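Local coordinates for protein malonyl CoA-ACP transacylase (Xanthomonas oryzae pv. oryzae, PDB 3K89) that probably catalyses the transfer of the malonyl group from malonyl-CoA to holo-acyl carrier protein, yielding malonyl-ACP and CoA, at residues A[229-234]-A[260-265]; A[5-10]-A[269-274]; A[161-166]-A[256-261]. All blocks are in the same frame, centred on the assembly; numbering follows the deposited sequence.

Contact 1: A[229-234]-A[260-265]; sequences PVVQNV and TGCVQA
The side-chain amide of N233, which lies against the thiol of C262, is gripped at both ends: OD1 accepts a hydrogen bond from S94 N, and ND2 donates one to G92 O. The main-chain N of N233 is bonded to E97 OE1. N233 meets the sulfur with CA and ND2, each of these atoms standing 3.8 Å from C262 SG. No hydrogen bond crosses this contact, so the sulfur acts as a soft, polarisable filler between a helix and a short, weakly bonded strand. With SG turned anti to its own carbonyl carbon (chi1 -74°), the thiol leaves the flank of helix 259-268 and reaches the backbone of Q232 and N233, where Q232 O lies 3.5 Å from C262 SG. V231 adds an apolar contact that extends from C262 to A265, three residues on. It carries CG1 opposite its backbone N (chi1 179°), a setting that places this methyl branch 4.0 Å from C262 SG and 4.2 Å from A265 CB, so that one methyl touches two residues of the same helical face. V231 also rests on V238 of the partner strand 237-238. The amide of N233 is thereby held at both poles against the turn that carries S94, the predicted active-site serine, and C262 packs against the same residue. This is a second-shell arrangement next to a turn consistent with the GxSxG nucleophile elbow of an acyltransferase.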
loop_
_atom_site.group_PDB
_atom_site.type_symbol
_atom_site.label_atom_id
_atom_site.label_comp_id
_atom_site.label_asym_id
_atom_site.label_seq_id
_atom_site.Cartn_x
_atom_site.Cartn_y
_atom_site.Cartn_z
ATOM N N PRO A 229 1.314 -16.968 -1.713
ATOM C CA PRO A 229 1.338 -16.436 -0.346
ATOM C C PRO A 229 1.574 -14.929 -0.336
ATOM O O PRO A 229 2.322 -14.407 -1.176
ATOM C CB PRO A 229 2.505 -17.167 0.324
ATOM C CG PRO A 229 2.792 -18.364 -0.592
ATOM C CD PRO A 229 2.439 -17.896 -1.955
ATOM N N VAL A 230 0.955 -14.279 0.638
ATOM C CA VAL A 230 1.092 -12.831 0.843
ATOM C C VAL A 230 1.867 -12.535 2.131
ATOM O O VAL A 230 1.441 -12.903 3.243
ATOM C CB VAL A 230 -0.296 -12.148 0.854
ATOM C CG1 VAL A 230 -0.157 -10.641 1.051
ATOM C CG2 VAL A 230 -1.035 -12.435 -0.442
ATOM N N VAL A 231 3.022 -11.898 1.967
ATOM C CA VAL A 231 3.794 -11.408 3.111
ATOM C C VAL A 231 3.130 -10.122 3.629
ATOM O O VAL A 231 3.068 -9.133 2.896
ATOM C CB VAL A 231 5.254 -11.135 2.702
ATOM C CG1 VAL A 231 6.040 -10.599 3.886
ATOM C CG2 VAL A 231 5.891 -12.406 2.151
ATOM N N GLN A 232 2.625 -10.158 4.867
ATOM C CA GLN A 232 1.774 -9.080 5.405
ATOM C C GLN A 232 2.574 -8.051 6.200
ATOM O O GLN A 232 3.604 -8.360 6.796
ATOM C CB GLN A 232 0.629 -9.691 6.196
ATOM C CG GLN A 232 -0.369 -10.372 5.256
ATOM C CD GLN A 232 -1.659 -10.788 5.928
ATOM O OE1 GLN A 232 -2.590 -9.969 6.114
ATOM N NE2 GLN A 232 -1.757 -12.070 6.251
ATOM N N ASN A 233 2.108 -6.806 6.165
ATOM C CA ASN A 233 2.837 -5.651 6.698
ATOM C C ASN A 233 3.054 -5.641 8.199
ATOM O O ASN A 233 4.024 -5.041 8.681
ATOM C CB ASN A 233 2.068 -4.338 6.411
ATOM C CG ASN A 233 1.990 -3.941 4.907
ATOM O OD1 ASN A 233 1.179 -3.084 4.565
ATOM N ND2 ASN A 233 2.844 -4.495 4.046
ATOM N N VAL A 234 2.114 -6.199 8.961
ATOM C CA VAL A 234 2.168 -5.979 10.412
ATOM C C VAL A 234 3.429 -6.636 10.995
ATOM O O VAL A 234 4.022 -6.117 11.937
ATOM C CB VAL A 234 0.878 -6.446 11.129
ATOM C CG1 VAL A 234 0.679 -7.979 11.044
ATOM C CG2 VAL A 234 0.880 -5.980 12.598
ATOM N N THR A 260 10.215 -2.259 5.041
ATOM C CA THR A 260 11.599 -2.772 4.995
ATOM C C THR A 260 11.624 -4.257 5.323
ATOM O O THR A 260 12.223 -5.034 4.582
ATOM C CB THR A 260 12.504 -1.967 5.922
ATOM O OG1 THR A 260 12.541 -0.627 5.440
ATOM C CG2 THR A 260 13.943 -2.518 5.932
ATOM N N GLY A 261 10.926 -4.639 6.392
ATOM C CA GLY A 261 10.839 -6.031 6.824
ATOM C C GLY A 261 10.241 -6.935 5.767
ATOM O O GLY A 261 10.733 -8.044 5.544
ATOM N N CYS A 262 9.171 -6.481 5.108
ATOM C CA CYS A 262 8.537 -7.292 4.060
ATOM C C CYS A 262 9.486 -7.545 2.891
ATOM O O CYS A 262 9.580 -8.657 2.393
ATOM C CB CYS A 262 7.254 -6.606 3.542
ATOM S SG CYS A 262 5.868 -6.699 4.711
ATOM N N VAL A 263 10.202 -6.510 2.464
ATOM C CA VAL A 263 11.137 -6.633 1.342
ATOM C C VAL A 263 12.307 -7.544 1.738
ATOM O O VAL A 263 12.692 -8.417 0.967
ATOM C CB VAL A 263 11.620 -5.256 0.850
ATOM C CG1 VAL A 263 12.709 -5.385 -0.224
ATOM C CG2 VAL A 263 10.430 -4.449 0.268
ATOM N N GLN A 264 12.832 -7.356 2.940
ATOM C CA GLN A 264 13.886 -8.251 3.458
ATOM C C GLN A 264 13.397 -9.698 3.553
ATOM O O GLN A 264 14.161 -10.638 3.278
ATOM C CB GLN A 264 14.401 -7.754 4.821
ATOM C CG GLN A 264 15.229 -6.473 4.698
ATOM C CD GLN A 264 15.539 -5.812 6.046
ATOM O OE1 GLN A 264 14.888 -6.076 7.057
ATOM N NE2 GLN A 264 16.542 -4.944 6.053
ATOM N N ALA A 265 12.126 -9.883 3.910
ATOM C CA ALA A 265 11.544 -11.233 4.000
ATOM C C ALA A 265 11.476 -11.883 2.627
ATOM O O ALA A 265 11.778 -13.079 2.487
ATOM C CB ALA A 265 10.162 -11.211 4.670
#

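Contact 2: A[5-10]-A[269-274]; sequences TLAFVF and QGITRI
Two parallel strands of the five-stranded parallel sheet, 6-10 and 273-276, meet here just where the chain leaves helix 259-268 through a Schellman motif with G270, at positive phi, as its C' residue. The pairing starts at T5, whose carbonyl oxygen accepts from two consecutive N-H groups at once. R273 N reaches T5 O at 3.0 Å nearly in line with the carbonyl bond, whereas T272 N, at 2.9 Å, comes in more bent, with 139° at the oxygen. Next in the ladder, A7 N donates to R273 O over 2.9 Å, and the CA-H of I274 approaches A7 O. L6 and R273 send their side chains to one side of the sheet, crossing at about a right angle. A7 and I274 lie on the other, where both touch L266 of helix 259-268. I271 reaches the same apolar cluster: CG2, anti to its backbone N, packs 3.7 Å from A7 CB. T5 keeps its hydroxyl for E3 OE2. Strand 86-92 adjoins 6-10 on its other edge, so 6-10 lies inside the sheet. Further along, I274 CG2 fits between the two branches of V9, 3.7 Å from both V9 CG1 and V9 CG2.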
loop_
_atom_site.group_PDB
_atom_site.type_symbol
_atom_site.label_atom_id
_atom_site.label_comp_id
_atom_site.label_asym_id
_atom_site.label_seq_id
_atom_site.Cartn_x
_atom_site.Cartn_y
_atom_site.Cartn_z
ATOM N N THR A 5 12.023 -16.932 -8.107
ATOM C CA THR A 5 12.799 -15.722 -7.821
ATOM C C THR A 5 12.014 -14.418 -7.972
ATOM O O THR A 5 12.568 -13.351 -7.730
ATOM C CB THR A 5 14.088 -15.611 -8.687
ATOM O OG1 THR A 5 13.745 -15.449 -10.072
ATOM C CG2 THR A 5 14.968 -16.853 -8.499
ATOM N N LEU A 6 10.742 -14.508 -8.364
ATOM C CA LEU A 6 9.953 -13.307 -8.676
ATOM C C LEU A 6 8.878 -13.008 -7.627
ATOM O O LEU A 6 8.140 -13.889 -7.250
ATOM C CB LEU A 6 9.297 -13.455 -10.056
ATOM C CG LEU A 6 8.337 -12.381 -10.586
ATOM C CD1 LEU A 6 9.042 -11.063 -10.907
ATOM C CD2 LEU A 6 7.639 -12.895 -11.816
ATOM N N ALA A 7 8.793 -11.759 -7.168
ATOM C CA ALA A 7 7.652 -11.338 -6.349
ATOM C C ALA A 7 6.963 -10.151 -7.024
ATOM O O ALA A 7 7.579 -9.430 -7.815
ATOM C CB ALA A 7 8.091 -10.953 -4.940
ATOM N N PHE A 8 5.685 -9.962 -6.711
ATOM C CA PHE A 8 4.952 -8.762 -7.130
ATOM C C PHE A 8 4.602 -7.991 -5.866
ATOM O O PHE A 8 4.244 -8.603 -4.847
ATOM C CB PHE A 8 3.660 -9.128 -7.856
ATOM C CG PHE A 8 3.798 -9.223 -9.350
ATOM C CD1 PHE A 8 4.904 -9.853 -9.923
ATOM C CD2 PHE A 8 2.797 -8.724 -10.178
ATOM C CE1 PHE A 8 5.011 -9.947 -11.314
ATOM C CE2 PHE A 8 2.892 -8.816 -11.564
ATOM C CZ PHE A 8 4.005 -9.428 -12.131
ATOM N N VAL A 9 4.722 -6.664 -5.946
ATOM C CA VAL A 9 4.310 -5.764 -4.837
ATOM C C VAL A 9 3.289 -4.770 -5.373
ATOM O O VAL A 9 3.367 -4.371 -6.534
ATOM C CB VAL A 9 5.495 -5.029 -4.142
ATOM C CG1 VAL A 9 6.435 -6.035 -3.440
ATOM C CG2 VAL A 9 6.274 -4.137 -5.104
ATOM N N PHE A 10 2.347 -4.359 -4.515
ATOM C CA PHE A 10 1.252 -3.499 -4.961
ATOM C C PHE A 10 1.259 -2.200 -4.180
ATOM O O PHE A 10 1.393 -2.216 -2.957
ATOM C CB PHE A 10 -0.084 -4.228 -4.780
ATOM C CG PHE A 10 -0.152 -5.530 -5.542
ATOM C CD1 PHE A 10 0.348 -6.715 -4.978
ATOM C CD2 PHE A 10 -0.666 -5.553 -6.842
ATOM C CE1 PHE A 10 0.309 -7.930 -5.727
ATOM C CE2 PHE A 10 -0.733 -6.749 -7.581
ATOM C CZ PHE A 10 -0.228 -7.937 -7.024
ATOM N N GLN A 269 13.808 -15.173 1.198
ATOM C CA GLN A 269 13.154 -16.371 0.686
ATOM C C GLN A 269 13.507 -16.654 -0.775
ATOM O O GLN A 269 12.821 -17.427 -1.447
ATOM C CB GLN A 269 11.635 -16.292 0.905
ATOM C CG GLN A 269 11.251 -16.397 2.374
ATOM C CD GLN A 269 9.756 -16.327 2.624
ATOM O OE1 GLN A 269 9.302 -15.622 3.528
ATOM N NE2 GLN A 269 8.983 -17.065 1.839
ATOM N N GLY A 270 14.574 -16.024 -1.258
ATOM C CA GLY A 270 15.090 -16.273 -2.606
ATOM C C GLY A 270 14.589 -15.367 -3.726
ATOM O O GLY A 270 14.908 -15.576 -4.899
ATOM N N ILE A 271 13.788 -14.360 -3.376
ATOM C CA ILE A 271 13.371 -13.370 -4.360
ATOM C C ILE A 271 14.536 -12.463 -4.788
ATOM O O ILE A 271 15.243 -11.909 -3.937
ATOM C CB ILE A 271 12.201 -12.507 -3.812
ATOM C CG1 ILE A 271 10.999 -13.398 -3.449
ATOM C CG2 ILE A 271 11.807 -11.416 -4.816
ATOM C CD1 ILE A 271 10.442 -14.204 -4.608
ATOM N N THR A 272 14.716 -12.325 -6.102
ATOM C CA THR A 272 15.736 -11.453 -6.709
ATOM C C THR A 272 15.125 -10.438 -7.679
ATOM O O THR A 272 15.792 -9.488 -8.105
ATOM C CB THR A 272 16.796 -12.273 -7.501
ATOM O OG1 THR A 272 16.173 -12.893 -8.628
ATOM C CG2 THR A 272 17.432 -13.340 -6.622
ATOM N N ARG A 273 13.860 -10.647 -8.043
ATOM C CA ARG A 273 13.177 -9.790 -9.011
ATOM C C ARG A 273 11.833 -9.392 -8.433
ATOM O O ARG A 273 11.102 -10.246 -7.974
ATOM C CB ARG A 273 12.935 -10.526 -10.330
ATOM C CG ARG A 273 14.184 -11.050 -11.046
ATOM C CD ARG A 273 13.774 -12.050 -12.125
ATOM N NE ARG A 273 14.819 -12.259 -13.123
ATOM C CZ ARG A 273 14.682 -13.016 -14.214
ATOM N NH1 ARG A 273 13.541 -13.651 -14.459
ATOM N NH2 ARG A 273 15.691 -13.137 -15.068
ATOM N N ILE A 274 11.521 -8.096 -8.462
ATOM C CA ILE A 274 10.242 -7.621 -7.925
ATOM C C ILE A 274 9.574 -6.677 -8.908
ATOM O O ILE A 274 10.160 -5.666 -9.326
ATOM C CB ILE A 274 10.409 -6.935 -6.542
ATOM C CG1 ILE A 274 11.091 -7.872 -5.532
ATOM C CG2 ILE A 274 9.045 -6.473 -5.992
ATOM C CD1 ILE A 274 11.372 -7.261 -4.170
#

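Contact 3: A[161-166]-A[256-261]; sequences ANFNSP and PVQWTG
Strand 257-258 forms an edge of the five-stranded mixed sheet, pairing parallel with strand 158-165 at N162 and V257 before the chain turns into helix 259-268. The ladder opens with V257 N donating to A161 O at 2.9 Å, the donor standing 37° above the carbonyl plane. F163 N then returns to V257 O, also at 2.9 Å, with the donor nearly in line with the C=O bond of V257. That same V257 O receives a weak bond from W259 N, which closes an inverse gamma turn centred on Q258, the N-cap residue of the helix. Beyond the turn F163 O accepts T260 N at 3.0 Å, so strand 158-165 supplies an acceptor to the first turn of the helix.

On one face of the sheet, F163 lies beside Q258, and P256 runs alongside the ring as well: F163 CE2 sits 3.6 Å from P256 CB. The Q258 chain, bent at chi2 (-68°), folds its amide back next to the ring with the two planes only 17° apart and NE2 3.5 Å from F163 CD2. Helix 142-152 meets the same phenyl group through L146. V257 and N162 occupy the other face; V257 touches H93 and the predicted catalytic H203, and N162 lies close to a bound glycerol. W259, already in the helix, presents its indole edge to N164 O, CD1 being 3.5 Å from that oxygen, while the indole also meets the imidazole of H93.

The hydrogen bonds identified across the seam are all between backbone atoms, consistent with main-chain pairing holding V257 beside the predicted active-site H203 and joining the strand to the first turn of the helix.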
loop_
_atom_site.group_PDB
_atom_site.type_symbol
_atom_site.label_atom_id
_atom_site.label_comp_id
_atom_site.label_asym_id
_atom_site.label_seq_id
_atom_site.Cartn_x
_atom_site.Cartn_y
_atom_site.Cartn_z
ATOM N N ALA A 161 4.725 5.242 11.668
ATOM C CA ALA A 161 3.570 4.674 10.962
ATOM C C ALA A 161 4.018 3.819 9.770
ATOM O O ALA A 161 3.336 2.850 9.412
ATOM C CB ALA A 161 2.638 5.800 10.489
ATOM N N ASN A 162 5.130 4.175 9.138
ATOM C CA ASN A 162 5.719 3.301 8.106
ATOM C C ASN A 162 7.226 3.211 8.322
ATOM O O ASN A 162 7.886 4.252 8.411
ATOM C CB ASN A 162 5.641 3.870 6.684
ATOM C CG ASN A 162 4.222 4.063 6.108
ATOM O OD1 ASN A 162 3.167 3.684 6.655
ATOM N ND2 ASN A 162 4.225 4.649 4.950
ATOM N N PHE A 163 7.762 1.998 8.324
ATOM C CA PHE A 163 9.204 1.779 8.129
ATOM C C PHE A 163 9.401 1.478 6.649
ATOM O O PHE A 163 9.212 0.335 6.228
ATOM C CB PHE A 163 9.705 0.638 9.027
ATOM C CG PHE A 163 9.606 0.952 10.497
ATOM C CD1 PHE A 163 10.598 1.713 11.125
ATOM C CD2 PHE A 163 8.509 0.509 11.247
ATOM C CE1 PHE A 163 10.501 2.016 12.491
ATOM C CE2 PHE A 163 8.395 0.815 12.598
ATOM C CZ PHE A 163 9.399 1.565 13.229
ATOM N N ASN A 164 9.720 2.508 5.860
ATOM C CA ASN A 164 9.727 2.391 4.397
ATOM C C ASN A 164 11.040 1.987 3.761
ATOM O O ASN A 164 11.038 1.262 2.794
ATOM C CB ASN A 164 9.134 3.640 3.726
ATOM C CG ASN A 164 7.636 3.693 3.876
ATOM O OD1 ASN A 164 7.006 2.651 4.061
ATOM N ND2 ASN A 164 7.052 4.891 3.801
ATOM N N SER A 165 12.148 2.478 4.306
ATOM C CA SER A 165 13.474 2.031 3.892
ATOM C C SER A 165 14.434 2.545 4.946
ATOM O O SER A 165 14.050 3.368 5.764
ATOM C CB SER A 165 13.847 2.588 2.513
ATOM O OG SER A 165 14.131 3.969 2.555
ATOM N N PRO A 166 15.687 2.064 4.937
ATOM C CA PRO A 166 16.629 2.780 5.789
ATOM C C PRO A 166 16.633 4.239 5.334
ATOM O O PRO A 166 16.620 4.511 4.129
ATOM C CB PRO A 166 17.961 2.068 5.509
ATOM C CG PRO A 166 17.553 0.695 5.062
ATOM C CD PRO A 166 16.296 0.904 4.269
ATOM N N PRO A 256 2.562 -0.110 12.759
ATOM C CA PRO A 256 3.394 0.354 11.656
ATOM C C PRO A 256 3.518 -0.627 10.507
ATOM O O PRO A 256 3.593 -1.839 10.719
ATOM C CB PRO A 256 4.773 0.610 12.296
ATOM C CG PRO A 256 4.681 0.245 13.693
ATOM C CD PRO A 256 3.261 -0.094 14.061
ATOM N N VAL A 257 3.524 -0.091 9.294
ATOM C CA VAL A 257 3.815 -0.904 8.112
ATOM C C VAL A 257 5.295 -1.238 8.120
ATOM O O VAL A 257 6.136 -0.351 8.083
ATOM C CB VAL A 257 3.449 -0.135 6.818
ATOM C CG1 VAL A 257 3.999 -0.805 5.550
ATOM C CG2 VAL A 257 1.951 -0.000 6.697
ATOM N N GLN A 258 5.605 -2.532 8.178
ATOM C CA GLN A 258 7.007 -2.975 8.195
ATOM C C GLN A 258 7.456 -3.214 6.752
ATOM O O GLN A 258 7.640 -4.366 6.322
ATOM C CB GLN A 258 7.152 -4.270 9.026
ATOM C CG GLN A 258 6.637 -4.176 10.489
ATOM C CD GLN A 258 7.459 -3.276 11.394
ATOM O OE1 GLN A 258 6.977 -2.863 12.460
ATOM N NE2 GLN A 258 8.700 -2.985 11.008
ATOM N N TRP A 259 7.556 -2.137 5.966
ATOM C CA TRP A 259 7.832 -2.321 4.540
ATOM C C TRP A 259 9.254 -2.846 4.333
ATOM O O TRP A 259 9.460 -3.805 3.578
ATOM C CB TRP A 259 7.548 -1.054 3.697
ATOM C CG TRP A 259 7.710 -1.376 2.223
ATOM C CD1 TRP A 259 8.687 -0.912 1.351
ATOM C CD2 TRP A 259 6.925 -2.315 1.479
ATOM N NE1 TRP A 259 8.520 -1.497 0.116
ATOM C CE2 TRP A 259 7.444 -2.348 0.162
ATOM C CE3 TRP A 259 5.807 -3.113 1.796
ATOM C CZ2 TRP A 259 6.899 -3.168 -0.842
ATOM C CZ3 TRP A 259 5.249 -3.908 0.796
ATOM C CH2 TRP A 259 5.808 -3.938 -0.509
ATOM N N THR A 260 10.215 -2.259 5.041
ATOM C CA THR A 260 11.599 -2.772 4.995
ATOM C C THR A 260 11.624 -4.257 5.323
ATOM O O THR A 260 12.223 -5.034 4.582
ATOM C CB THR A 260 12.504 -1.967 5.922
ATOM O OG1 THR A 260 12.541 -0.627 5.440
ATOM C CG2 THR A 260 13.943 -2.518 5.932
ATOM N N GLY A 261 10.926 -4.639 6.392
ATOM C CA GLY A 261 10.839 -6.031 6.824
ATOM C C GLY A 261 10.241 -6.935 5.767
ATOM O O GLY A 261 10.733 -8.044 5.544
#

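In the fold
Along the chain the segments come in the order 5-10, 161-166, 229-234, 256-261, 260-265 and 269-274, so contacts 1 and 3 are nested within the long loop that contact 2 closes. Helix 259-268 is the common element: its start belongs to contact 3, its middle to contact 1, and its end leads into strand 273-276 of contact 2. Centres of contacts 1 and 3 lie about 9 Å apart, 1 and 2 about 11 Å, 2 and 3 about 17 Å. N233 O and Q258 N probably bond contacts 1 and 3 directly, whereas V9 packs on W259 between 2 and 3. Helix 259-268 thus links the edge strand of the mixed sheet to the parallel sheet, close to the predicted active site.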